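Local structure of RNA-dependent RNA Polymerase (Bombyx mori cytoplasmic polyhedrosis virus, 6TZ0) at residues M373-H378 with K585-F590; H378-Q383 with F566-A571; S572-P577 with Y601-W606; G580-K585 with W606-L611. The protein catalyses RNA-directed synthesis of RNA, probably serving both conservative transcription of plus strands and replication of the double-stranded viral genome. All coordinates share one frame; numbering follows the deposited sequence.

Strand 370-375 opens contact 1, which closes a long loop when 373-378 pairs with 585-590. Contact 2 lies wholly within that loop: the next strand, 380-384, meets helix 557-573. The end of this helix and the chain after it then begin contact 3, which closes at the start of helix 604-614; contact 4 begins in the connecting loop 580-585 and closes one turn further along the same helix. Contacts 3 and 4 cross each other and both cross contact 1, whereas contact 2 has closed before either opens. Together the four contacts join a four-stranded antiparallel sheet to helices 557-573 and 604-614.

Contact 1: M373-H378 with K585-F590; sequences MSNTRH and KNMEVF
Ser374 N donates to Phe590 O over 2.8 Å at an N-H...O angle of 149°, and Phe590 N donates back to Ser374 O, so the two residues form an antiparallel hydrogen-bonded pair. A type I turn, Asn375-His378, follows, closed by the bond from His378 N to Asn375 O (2.9 Å). The oxygen that closes the turn also lies at the edge of the Phe590 ring, in its plane and 3.2 Å from Phe590 CD2. At the end of the turn, the His378 ring runs almost parallel to that of Phe590, 10° apart, but slid so far that they barely overlap, their centroids 5.3 Å apart. Also on the Phe590 side, Thr376 CG2 lies across the aliphatic part of Glu588, whose OE2 bonds Ser597. Arg377, in the turn, forms a salt bridge with Glu549 of the neighbouring Viral structural protein 4 chain.

On the opposite face, Met587 is extended, with CG anti to the backbone N (chi1 -178°), and this carries its CE to 3.3 Å from Asn375 OD1. That amide oxygen also takes Thr376 N (2.7 Å), which approaches from above the carbonyl plane. Met373 CG packs on Val589 CG2 (3.6 Å). Strands 370-375 and 585-591 are the inner pair of a four-stranded antiparallel sheet, flanked by 380-384 and 598-602, and helix 604-614 meets Met373 through Trp606.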
loop_
_atom_site.group_PDB
_atom_site.type_symbol
_atom_site.label_atom_id
_atom_site.label_comp_id
_atom_site.label_asym_id
_atom_site.label_seq_id
_atom_site.Cartn_x
_atom_site.Cartn_y
_atom_site.Cartn_z
ATOM N N MET A 373 16.921 9.028 27.569
ATOM C CA MET A 373 16.322 10.342 27.742
ATOM C C MET A 373 14.818 10.200 27.576
ATOM O O MET A 373 14.355 9.400 26.763
ATOM C CB MET A 373 16.886 11.346 26.734
ATOM C CG MET A 373 16.464 12.765 26.969
ATOM S SD MET A 373 17.008 13.954 25.742
ATOM C CE MET A 373 18.745 14.047 26.133
ATOM N N SER A 374 14.054 10.970 28.344
ATOM C CA SER A 374 12.632 10.703 28.451
ATOM C C SER A 374 11.840 11.986 28.643
ATOM O O SER A 374 12.270 12.907 29.334
ATOM C CB SER A 374 12.361 9.752 29.612
ATOM O OG SER A 374 10.990 9.513 29.747
ATOM N N ASN A 375 10.644 11.997 28.067
ATOM C CA ASN A 375 9.677 13.079 28.166
ATOM C C ASN A 375 9.134 13.176 29.596
ATOM O O ASN A 375 9.336 12.291 30.425
ATOM C CB ASN A 375 8.549 12.817 27.167
ATOM C CG ASN A 375 7.735 14.030 26.857
ATOM O OD1 ASN A 375 7.982 15.111 27.388
ATOM N ND2 ASN A 375 6.747 13.862 25.993
ATOM N N THR A 376 8.418 14.266 29.884
ATOM C CA THR A 376 7.746 14.404 31.174
ATOM C C THR A 376 6.545 13.480 31.316
ATOM O O THR A 376 6.112 13.221 32.441
ATOM C CB THR A 376 7.313 15.849 31.399
ATOM O OG1 THR A 376 6.500 16.285 30.304
ATOM C CG2 THR A 376 8.522 16.743 31.521
ATOM N N ARG A 377 6.010 12.965 30.212
ATOM C CA ARG A 377 5.048 11.869 30.231
ATOM C C ARG A 377 5.721 10.507 30.321
ATOM O O ARG A 377 5.045 9.496 30.112
ATOM C CB ARG A 377 4.173 11.903 28.975
ATOM C CG ARG A 377 3.390 13.184 28.730
ATOM C CD ARG A 377 2.199 13.375 29.653
ATOM N NE ARG A 377 1.174 12.358 29.451
ATOM C CZ ARG A 377 0.121 12.194 30.243
ATOM N NH1 ARG A 377 -0.064 13.002 31.274
ATOM N NH2 ARG A 377 -0.758 11.237 29.996
ATOM N N HIS A 378 7.032 10.487 30.582
ATOM C CA HIS A 378 7.887 9.297 30.629
ATOM C C HIS A 378 7.924 8.553 29.299
ATOM O O HIS A 378 8.165 7.350 29.254
ATOM C CB HIS A 378 7.509 8.364 31.776
ATOM C CG HIS A 378 7.663 8.990 33.123
ATOM N ND1 HIS A 378 6.633 9.648 33.756
ATOM C CD2 HIS A 378 8.733 9.089 33.944
ATOM C CE1 HIS A 378 7.057 10.107 34.919
ATOM N NE2 HIS A 378 8.328 9.783 35.056
ATOM N N LYS A 585 11.795 23.934 20.251
ATOM C CA LYS A 585 11.684 24.664 21.504
ATOM C C LYS A 585 12.415 23.914 22.603
ATOM O O LYS A 585 12.735 22.734 22.466
ATOM C CB LYS A 585 10.223 24.876 21.903
ATOM C CG LYS A 585 9.443 23.627 22.236
ATOM C CD LYS A 585 8.046 24.028 22.656
ATOM C CE LYS A 585 7.231 22.856 23.146
ATOM N NZ LYS A 585 6.870 21.923 22.065
ATOM N N ASN A 586 12.679 24.623 23.696
ATOM C CA ASN A 586 13.205 23.993 24.896
ATOM C C ASN A 586 12.098 23.242 25.614
ATOM O O ASN A 586 10.958 23.700 25.698
ATOM C CB ASN A 586 13.815 25.019 25.844
ATOM C CG ASN A 586 15.090 25.615 25.315
ATOM O OD1 ASN A 586 15.907 24.929 24.715
ATOM N ND2 ASN A 586 15.270 26.906 25.539
ATOM N N MET A 587 12.455 22.091 26.166
ATOM C CA MET A 587 11.473 21.115 26.604
ATOM C C MET A 587 11.980 20.460 27.877
ATOM O O MET A 587 13.153 20.091 27.949
ATOM C CB MET A 587 11.257 20.095 25.485
ATOM C CG MET A 587 10.236 19.015 25.708
ATOM S SD MET A 587 10.122 18.070 24.177
ATOM C CE MET A 587 9.101 16.697 24.675
ATOM N N GLU A 588 11.118 20.357 28.884
ATOM C CA GLU A 588 11.493 19.692 30.124
ATOM C C GLU A 588 11.607 18.195 29.882
ATOM O O GLU A 588 10.782 17.602 29.184
ATOM C CB GLU A 588 10.466 19.985 31.214
ATOM C CG GLU A 588 10.832 19.455 32.576
ATOM C CD GLU A 588 9.780 19.759 33.614
ATOM O OE1 GLU A 588 8.768 20.397 33.262
ATOM O OE2 GLU A 588 9.957 19.350 34.781
ATOM N N VAL A 589 12.638 17.575 30.449
ATOM C CA VAL A 589 13.048 16.258 29.991
ATOM C C VAL A 589 13.670 15.497 31.155
ATOM O O VAL A 589 14.160 16.094 32.114
ATOM C CB VAL A 589 14.010 16.424 28.787
ATOM C CG1 VAL A 589 15.418 16.784 29.212
ATOM C CG2 VAL A 589 14.002 15.249 27.914
ATOM N N PHE A 590 13.612 14.172 31.092
ATOM C CA PHE A 590 14.241 13.317 32.086
ATOM C C PHE A 590 15.428 12.581 31.484
ATOM O O PHE A 590 15.480 12.332 30.279
ATOM C CB PHE A 590 13.273 12.289 32.666
ATOM C CG PHE A 590 12.214 12.879 33.533
ATOM C CD1 PHE A 590 12.540 13.444 34.748
ATOM C CD2 PHE A 590 10.886 12.821 33.164
ATOM C CE1 PHE A 590 11.573 13.978 35.559
ATOM C CE2 PHE A 590 9.908 13.346 33.976
ATOM C CZ PHE A 590 10.253 13.931 35.171
#

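Contact 2: H378-Q383 with F566-A571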
loop_
_atom_site.group_PDB
_atom_site.type_symbol
_atom_site.label_atom_id
_atom_site.label_comp_id
_atom_site.label_asym_id
_atom_site.label_seq_id
_atom_site.Cartn_x
_atom_site.Cartn_y
_atom_site.Cartn_z
ATOM N N HIS A 378 7.032 10.487 30.582
ATOM C CA HIS A 378 7.887 9.297 30.629
ATOM C C HIS A 378 7.924 8.553 29.299
ATOM O O HIS A 378 8.165 7.350 29.254
ATOM C CB HIS A 378 7.509 8.364 31.776
ATOM C CG HIS A 378 7.663 8.990 33.123
ATOM N ND1 HIS A 378 6.633 9.648 33.756
ATOM C CD2 HIS A 378 8.733 9.089 33.944
ATOM C CE1 HIS A 378 7.057 10.107 34.919
ATOM N NE2 HIS A 378 8.328 9.783 35.056
ATOM N N GLU A 379 7.737 9.276 28.205
ATOM C CA GLU A 379 7.832 8.726 26.866
ATOM C C GLU A 379 9.250 8.902 26.334
ATOM O O GLU A 379 9.922 9.892 26.624
ATOM C CB GLU A 379 6.826 9.421 25.955
ATOM C CG GLU A 379 5.392 9.214 26.398
ATOM C CD GLU A 379 4.412 10.069 25.630
ATOM O OE1 GLU A 379 4.851 10.923 24.835
ATOM O OE2 GLU A 379 3.193 9.893 25.826
ATOM N N SER A 380 9.704 7.932 25.548
ATOM C CA SER A 380 11.112 7.842 25.193
ATOM C C SER A 380 11.487 8.832 24.101
ATOM O O SER A 380 10.793 8.953 23.088
ATOM C CB SER A 380 11.449 6.424 24.744
ATOM O OG SER A 380 12.802 6.321 24.354
ATOM N N LEU A 381 12.599 9.530 24.314
ATOM C CA LEU A 381 13.227 10.391 23.325
ATOM C C LEU A 381 14.569 9.868 22.839
ATOM O O LEU A 381 14.994 10.226 21.743
ATOM C CB LEU A 381 13.417 11.798 23.899
ATOM C CG LEU A 381 12.186 12.683 24.044
ATOM C CD1 LEU A 381 12.489 13.869 24.874
ATOM C CD2 LEU A 381 11.783 13.166 22.693
ATOM N N LYS A 382 15.226 9.015 23.617
ATOM C CA LYS A 382 16.534 8.486 23.277
ATOM C C LYS A 382 16.704 7.154 23.986
ATOM O O LYS A 382 16.391 7.035 25.169
ATOM C CB LYS A 382 17.637 9.453 23.690
ATOM C CG LYS A 382 19.008 9.105 23.196
ATOM C CD LYS A 382 19.996 10.122 23.702
ATOM C CE LYS A 382 19.752 11.474 23.065
ATOM N NZ LYS A 382 20.055 11.454 21.610
ATOM N N GLN A 383 17.219 6.163 23.267
ATOM C CA GLN A 383 17.263 4.812 23.802
ATOM C C GLN A 383 18.348 4.008 23.101
ATOM O O GLN A 383 18.792 4.350 22.005
ATOM C CB GLN A 383 15.891 4.152 23.678
ATOM C CG GLN A 383 15.331 4.234 22.292
ATOM C CD GLN A 383 13.920 3.735 22.217
ATOM O OE1 GLN A 383 13.353 3.311 23.216
ATOM N NE2 GLN A 383 13.337 3.782 21.031
ATOM N N PHE A 566 16.479 3.610 15.727
ATOM C CA PHE A 566 17.170 4.218 14.592
ATOM C C PHE A 566 16.541 5.552 14.207
ATOM O O PHE A 566 17.252 6.542 13.960
ATOM C CB PHE A 566 17.152 3.220 13.434
ATOM C CG PHE A 566 17.667 3.755 12.140
ATOM C CD1 PHE A 566 19.010 4.011 11.958
ATOM C CD2 PHE A 566 16.800 3.951 11.076
ATOM C CE1 PHE A 566 19.472 4.495 10.747
ATOM C CE2 PHE A 566 17.254 4.432 9.871
ATOM C CZ PHE A 566 18.589 4.702 9.704
ATOM N N VAL A 567 15.206 5.603 14.192
ATOM C CA VAL A 567 14.495 6.836 13.871
ATOM C C VAL A 567 14.750 7.904 14.928
ATOM O O VAL A 567 14.967 9.074 14.598
ATOM C CB VAL A 567 12.995 6.535 13.689
ATOM C CG1 VAL A 567 12.185 7.798 13.557
ATOM C CG2 VAL A 567 12.800 5.706 12.454
ATOM N N LEU A 568 14.793 7.518 16.205
ATOM C CA LEU A 568 15.039 8.498 17.256
ATOM C C LEU A 568 16.488 8.964 17.284
ATOM O O LEU A 568 16.744 10.117 17.638
ATOM C CB LEU A 568 14.626 7.941 18.615
ATOM C CG LEU A 568 13.122 7.850 18.845
ATOM C CD1 LEU A 568 12.825 7.169 20.161
ATOM C CD2 LEU A 568 12.517 9.226 18.814
ATOM N N ASP A 569 17.436 8.112 16.877
ATOM C CA ASP A 569 18.826 8.550 16.742
ATOM C C ASP A 569 18.969 9.615 15.664
ATOM O O ASP A 569 19.576 10.675 15.895
ATOM C CB ASP A 569 19.732 7.366 16.412
ATOM C CG ASP A 569 19.948 6.450 17.583
ATOM O OD1 ASP A 569 19.876 6.925 18.733
ATOM O OD2 ASP A 569 20.212 5.252 17.356
ATOM N N VAL A 570 18.400 9.355 14.483
ATOM C CA VAL A 570 18.490 10.327 13.397
ATOM C C VAL A 570 17.718 11.595 13.746
ATOM O O VAL A 570 18.159 12.709 13.448
ATOM C CB VAL A 570 17.993 9.706 12.081
ATOM C CG1 VAL A 570 18.099 10.698 10.948
ATOM C CG2 VAL A 570 18.778 8.473 11.757
ATOM N N ALA A 571 16.583 11.450 14.433
ATOM C CA ALA A 571 15.778 12.606 14.799
ATOM C C ALA A 571 16.450 13.454 15.865
ATOM O O ALA A 571 16.285 14.676 15.870
ATOM C CB ALA A 571 14.404 12.148 15.280
#
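Leu568 carries the contact, reaching from helix 557-573 to the bent backbone of Ser380-Gln383. Its CD1 methyl approaches the Gln383 amide, 3.5 Å from NE2, and lies 4.0 Å from Ser380 O. The other branch meets the next carbonyl: CD2 is 4.0 Å from Leu381 O, and CB of Leu568 is 3.9 Å from that oxygen. The contact is therefore one of aliphatic carbon against polar backbone and amide atoms. Asp569 OD1, on the next residue of the helix, comes no closer than 4.3 Å to Gln383 O.

The second shell sets these groups in place. Gln383 has CG between its backbone N and carbonyl carbon (chi1 52°) and is extended from there, which carries the amide out to the leucine. The amide is then held at both ends by weak bonds, OE1 taking Ser380 OG (3.3 Å) and NE2 giving to Asp561. Leu381 O, beside the leucine branch, accepts the indole NE1 of Trp606. Lys382 NZ stands 5.4 Å from Asp569 OD1, too far for a salt bridge, although the opposite charges may still attract.

A classic beta bulge coincides with the corner in the strand: Leu381 and Lys382 both face Met373 of strand 370-375. Strand 380-384 is an outermost strand of the sheet within this chain, and helix 557-573 packs beside it. Helix 604-614 packs against both, and helices 389-397 and 401-409 pack on other residues of helix 557-573.

Contact 3: S572-P577 with Y601-W606; sequences SKCTVP and YVNAAW
Asn603 and Cys574 are brought together by matching first torsions, each with its gamma atom between the backbone N and the carbonyl carbon (chi1 58° for Asn603, 65° for Cys574). These torsions bring Asn603 ND2 into the bend at Cys574-Val576, where it gives a weak hydrogen bond of 3.3 Å to Cys574 SG; Cys574 O is nearer to ND2, at 3.0 Å, but badly angled for a bond. The other end of the amide turns back to its own chain: Asn603 OD1 accepts a weak bond from Trp606 N (3.4 Å) and makes Asn603 the N-cap of helix 604-614. The amide thus links the start of one helix to the end of another, for Cys574 is the first residue to leave helical geometry after helix 557-573.

A firmer bond lies next to the cap, where Ala604 N donates to Val576 O over 2.8 Å, nearly in line with the carbonyl bond. It provides an acceptor for an amide of the helix's first turn, which has none within the helix. The two ends so joined are separated in sequence by the hairpin of strands 585-591 and 598-602. In sequence this unit follows the metal-binding Asp547 and precedes Asp680; its place is consistent with the fingers insertion of viral polymerases.

Apolar packing completes the contact. Ala605 CB touches Val576 CB (4.2 Å) and, at 4.3 Å, Cys574 SG. At the helix end, Ser572 CB stands over the six-membered ring of Trp606 in a CH-pi contact, 3.9 Å from its centroid and 11° off the normal. Ser572 OG bonds Asp569 O within its helix, while the indole NE1 bonds Leu381 O of strand 380-384.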
loop_
_atom_site.group_PDB
_atom_site.type_symbol
_atom_site.label_atom_id
_atom_site.label_comp_id
_atom_site.label_asym_id
_atom_site.label_seq_id
_atom_site.Cartn_x
_atom_site.Cartn_y
_atom_site.Cartn_z
ATOM N N SER A 572 17.209 12.838 16.768
ATOM C CA SER A 572 17.935 13.621 17.755
ATOM C C SER A 572 19.119 14.336 17.124
ATOM O O SER A 572 19.438 15.466 17.508
ATOM C CB SER A 572 18.408 12.726 18.892
ATOM O OG SER A 572 19.429 11.861 18.444
ATOM N N LYS A 573 19.779 13.707 16.146
ATOM C CA LYS A 573 20.950 14.351 15.555
ATOM C C LYS A 573 20.615 15.509 14.619
ATOM O O LYS A 573 21.483 16.349 14.378
ATOM C CB LYS A 573 21.811 13.337 14.804
ATOM C CG LYS A 573 22.644 12.442 15.695
ATOM C CD LYS A 573 23.440 11.453 14.875
ATOM C CE LYS A 573 24.433 10.687 15.735
ATOM N NZ LYS A 573 23.780 9.811 16.740
ATOM N N CYS A 574 19.400 15.590 14.090
ATOM C CA CYS A 574 19.125 16.563 13.043
ATOM C C CYS A 574 18.737 17.916 13.635
ATOM O O CYS A 574 18.722 18.115 14.850
ATOM C CB CYS A 574 18.042 16.045 12.098
ATOM S SG CYS A 574 16.417 15.825 12.825
ATOM N N THR A 575 18.441 18.873 12.754
ATOM C CA THR A 575 18.021 20.221 13.146
ATOM C C THR A 575 16.911 20.636 12.182
ATOM O O THR A 575 17.176 21.237 11.137
ATOM C CB THR A 575 19.194 21.192 13.112
ATOM O OG1 THR A 575 20.255 20.689 13.931
ATOM C CG2 THR A 575 18.784 22.555 13.648
ATOM N N VAL A 576 15.673 20.299 12.527
ATOM C CA VAL A 576 14.517 20.563 11.671
ATOM C C VAL A 576 13.464 21.303 12.480
ATOM O O VAL A 576 12.833 20.703 13.358
ATOM C CB VAL A 576 13.925 19.267 11.088
ATOM C CG1 VAL A 576 12.664 19.562 10.292
ATOM C CG2 VAL A 576 14.926 18.550 10.210
ATOM N N PRO A 577 13.245 22.590 12.251
ATOM C CA PRO A 577 12.073 23.247 12.823
ATOM C C PRO A 577 10.903 23.184 11.855
ATOM O O PRO A 577 11.075 23.004 10.647
ATOM C CB PRO A 577 12.546 24.690 13.012
ATOM C CG PRO A 577 13.490 24.885 11.888
ATOM C CD PRO A 577 14.179 23.565 11.666
ATOM N N TYR A 601 16.956 21.304 24.131
ATOM C CA TYR A 601 16.389 21.872 22.918
ATOM C C TYR A 601 15.985 20.734 21.993
ATOM O O TYR A 601 16.829 19.929 21.587
ATOM C CB TYR A 601 17.409 22.785 22.250
ATOM C CG TYR A 601 16.896 23.576 21.078
ATOM C CD1 TYR A 601 16.187 24.750 21.272
ATOM C CD2 TYR A 601 17.128 23.156 19.781
ATOM C CE1 TYR A 601 15.725 25.481 20.208
ATOM C CE2 TYR A 601 16.667 23.878 18.710
ATOM C CZ TYR A 601 15.969 25.040 18.930
ATOM O OH TYR A 601 15.511 25.768 17.862
ATOM N N VAL A 602 14.699 20.651 21.673
ATOM C CA VAL A 602 14.143 19.548 20.902
ATOM C C VAL A 602 13.545 20.118 19.624
ATOM O O VAL A 602 12.689 21.005 19.685
ATOM C CB VAL A 602 13.077 18.786 21.708
ATOM C CG1 VAL A 602 12.512 17.646 20.903
ATOM C CG2 VAL A 602 13.645 18.284 23.019
ATOM N N ASN A 603 13.985 19.612 18.474
ATOM C CA ASN A 603 13.463 20.124 17.216
ATOM C C ASN A 603 12.116 19.476 16.892
ATOM O O ASN A 603 11.609 18.640 17.638
ATOM C CB ASN A 603 14.485 19.952 16.089
ATOM C CG ASN A 603 14.907 18.514 15.862
ATOM O OD1 ASN A 603 14.471 17.608 16.540
ATOM N ND2 ASN A 603 15.747 18.306 14.871
ATOM N N ALA A 604 11.537 19.859 15.750
ATOM C CA ALA A 604 10.162 19.479 15.439
ATOM C C ALA A 604 10.047 18.011 15.051
ATOM O O ALA A 604 9.080 17.334 15.430
ATOM C CB ALA A 604 9.626 20.358 14.315
ATOM N N ALA A 605 11.018 17.511 14.285
ATOM C CA ALA A 605 10.967 16.143 13.788
ATOM C C ALA A 605 11.091 15.127 14.907
ATOM O O ALA A 605 10.456 14.072 14.859
ATOM C CB ALA A 605 12.070 15.925 12.761
ATOM N N TRP A 606 11.874 15.442 15.935
ATOM C CA TRP A 606 12.055 14.512 17.040
ATOM C C TRP A 606 10.835 14.509 17.953
ATOM O O TRP A 606 10.474 13.464 18.505
ATOM C CB TRP A 606 13.372 14.859 17.734
ATOM C CG TRP A 606 13.810 14.087 18.907
ATOM C CD1 TRP A 606 13.581 12.775 19.159
ATOM C CD2 TRP A 606 14.777 14.511 19.863
ATOM N NE1 TRP A 606 14.240 12.389 20.293
ATOM C CE2 TRP A 606 14.996 13.439 20.739
ATOM C CE3 TRP A 606 15.449 15.713 20.090
ATOM C CZ2 TRP A 606 15.848 13.531 21.828
ATOM C CZ3 TRP A 606 16.290 15.804 21.175
ATOM C CH2 TRP A 606 16.483 14.721 22.028
#

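Contact 4: G580-K585 with W606-L611; sequences GPYYAK and WQACAL
Tyr582 supplies the apolar part of the contact, its ring laid against helix 604-614. Ala608 CA lies over one face of the ring, and its CB is 4.1 Å from Tyr582 CE2. Leu611 CD1 comes to 3.3 Å from Tyr582 OH, oblique to the ring, the leucine side chain crossing the tyrosine at about a right angle. Ile466 of helix 464-469 packs on both Tyr582 and Leu611.

Gln607, Ala608 and Leu611 are spaced i, i+1 and i+4 and so share one face of the helix. That face is covered by the irregular loop that leads from helix 557-573 into strand 585-591, and the hairpin begun by that strand returns the chain to the helix.

The polar part centres on the Gln607 amide, whose plane is turned 79° from the Tyr582 ring. With its chain extended beyond CG, Gln607 places OE1 3.3 Å from Tyr582 CD1, while NE2 donates a weak, bent hydrogen bond to Tyr583 O (3.2 Å, 133°). Lys585 bends at its last torsion (chi4 -70°), bringing NZ to 3.4 Å from Gln607 NE2; both are donors, and no bond links them. Lys585 also makes a cation-pi contact with Tyr583 and packs on Asp160 of the neighbouring Viral structural protein 4 chain.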
loop_
_atom_site.group_PDB
_atom_site.type_symbol
_atom_site.label_atom_id
_atom_site.label_comp_id
_atom_site.label_asym_id
_atom_site.label_seq_id
_atom_site.Cartn_x
_atom_site.Cartn_y
_atom_site.Cartn_z
ATOM N N GLY A 580 5.094 19.932 11.406
ATOM C CA GLY A 580 3.662 19.912 11.240
ATOM C C GLY A 580 2.998 21.032 11.995
ATOM O O GLY A 580 3.061 22.202 11.619
ATOM N N PRO A 581 2.309 20.671 13.076
ATOM C CA PRO A 581 1.985 21.646 14.114
ATOM C C PRO A 581 3.112 21.860 15.108
ATOM O O PRO A 581 2.921 22.585 16.088
ATOM C CB PRO A 581 0.772 21.011 14.793
ATOM C CG PRO A 581 0.969 19.566 14.614
ATOM C CD PRO A 581 1.629 19.385 13.293
ATOM N N TYR A 582 4.269 21.253 14.873
ATOM C CA TYR A 582 5.373 21.237 15.812
ATOM C C TYR A 582 6.407 22.277 15.427
ATOM O O TYR A 582 6.547 22.638 14.260
ATOM C CB TYR A 582 6.027 19.861 15.849
ATOM C CG TYR A 582 5.075 18.771 16.234
ATOM C CD1 TYR A 582 4.684 18.603 17.547
ATOM C CD2 TYR A 582 4.574 17.903 15.279
ATOM C CE1 TYR A 582 3.815 17.610 17.900
ATOM C CE2 TYR A 582 3.704 16.905 15.622
ATOM C CZ TYR A 582 3.327 16.763 16.935
ATOM O OH TYR A 582 2.458 15.768 17.285
ATOM N N TYR A 583 7.139 22.747 16.428
ATOM C CA TYR A 583 8.171 23.750 16.245
ATOM C C TYR A 583 9.231 23.530 17.309
ATOM O O TYR A 583 8.940 23.014 18.389
ATOM C CB TYR A 583 7.585 25.173 16.281
ATOM C CG TYR A 583 6.698 25.473 17.470
ATOM C CD1 TYR A 583 5.334 25.226 17.413
ATOM C CD2 TYR A 583 7.216 26.013 18.641
ATOM C CE1 TYR A 583 4.515 25.485 18.482
ATOM C CE2 TYR A 583 6.395 26.279 19.722
ATOM C CZ TYR A 583 5.046 26.016 19.632
ATOM O OH TYR A 583 4.211 26.272 20.687
ATOM N N ALA A 584 10.464 23.901 16.981
ATOM C CA ALA A 584 11.600 23.626 17.852
ATOM C C ALA A 584 11.559 24.522 19.081
ATOM O O ALA A 584 11.320 25.727 18.972
ATOM C CB ALA A 584 12.902 23.829 17.091
ATOM N N LYS A 585 11.795 23.934 20.251
ATOM C CA LYS A 585 11.684 24.664 21.504
ATOM C C LYS A 585 12.415 23.914 22.603
ATOM O O LYS A 585 12.735 22.734 22.466
ATOM C CB LYS A 585 10.223 24.876 21.903
ATOM C CG LYS A 585 9.443 23.627 22.236
ATOM C CD LYS A 585 8.046 24.028 22.656
ATOM C CE LYS A 585 7.231 22.856 23.146
ATOM N NZ LYS A 585 6.870 21.923 22.065
ATOM N N TRP A 606 11.874 15.442 15.935
ATOM C CA TRP A 606 12.055 14.512 17.040
ATOM C C TRP A 606 10.835 14.509 17.953
ATOM O O TRP A 606 10.474 13.464 18.505
ATOM C CB TRP A 606 13.372 14.859 17.734
ATOM C CG TRP A 606 13.810 14.087 18.907
ATOM C CD1 TRP A 606 13.581 12.775 19.159
ATOM C CD2 TRP A 606 14.777 14.511 19.863
ATOM N NE1 TRP A 606 14.240 12.389 20.293
ATOM C CE2 TRP A 606 14.996 13.439 20.739
ATOM C CE3 TRP A 606 15.449 15.713 20.090
ATOM C CZ2 TRP A 606 15.848 13.531 21.828
ATOM C CZ3 TRP A 606 16.290 15.804 21.175
ATOM C CH2 TRP A 606 16.483 14.721 22.028
ATOM N N GLN A 607 10.120 15.636 18.021
ATOM C CA GLN A 607 8.811 15.669 18.669
ATOM C C GLN A 607 7.808 14.793 17.933
ATOM O O GLN A 607 7.071 14.019 18.557
ATOM C CB GLN A 607 8.277 17.097 18.731
ATOM C CG GLN A 607 9.048 18.030 19.607
ATOM C CD GLN A 607 8.501 19.427 19.557
ATOM O OE1 GLN A 607 7.488 19.682 18.923
ATOM N NE2 GLN A 607 9.201 20.356 20.178
ATOM N N ALA A 608 7.769 14.906 16.600
ATOM C CA ALA A 608 6.827 14.115 15.810
ATOM C C ALA A 608 7.131 12.627 15.891
ATOM O O ALA A 608 6.218 11.811 16.057
ATOM C CB ALA A 608 6.841 14.574 14.356
ATOM N N CYS A 609 8.409 12.259 15.807
ATOM C CA CYS A 609 8.779 10.852 15.854
ATOM C C CYS A 609 8.563 10.256 17.236
ATOM O O CYS A 609 8.126 9.108 17.352
ATOM C CB CYS A 609 10.227 10.679 15.411
ATOM S SG CYS A 609 10.478 11.043 13.681
ATOM N N ALA A 610 8.819 11.026 18.295
ATOM C CA ALA A 610 8.594 10.509 19.638
ATOM C C ALA A 610 7.110 10.376 19.940
ATOM O O ALA A 610 6.690 9.413 20.595
ATOM C CB ALA A 610 9.267 11.413 20.659
ATOM N N LEU A 611 6.296 11.316 19.452
ATOM C CA LEU A 611 4.861 11.223 19.674
ATOM C C LEU A 611 4.244 10.100 18.860
ATOM O O LEU A 611 3.270 9.483 19.303
ATOM C CB LEU A 611 4.205 12.567 19.359
ATOM C CG LEU A 611 2.753 12.805 19.774
ATOM C CD1 LEU A 611 2.582 14.236 20.210
ATOM C CD2 LEU A 611 1.790 12.520 18.647
#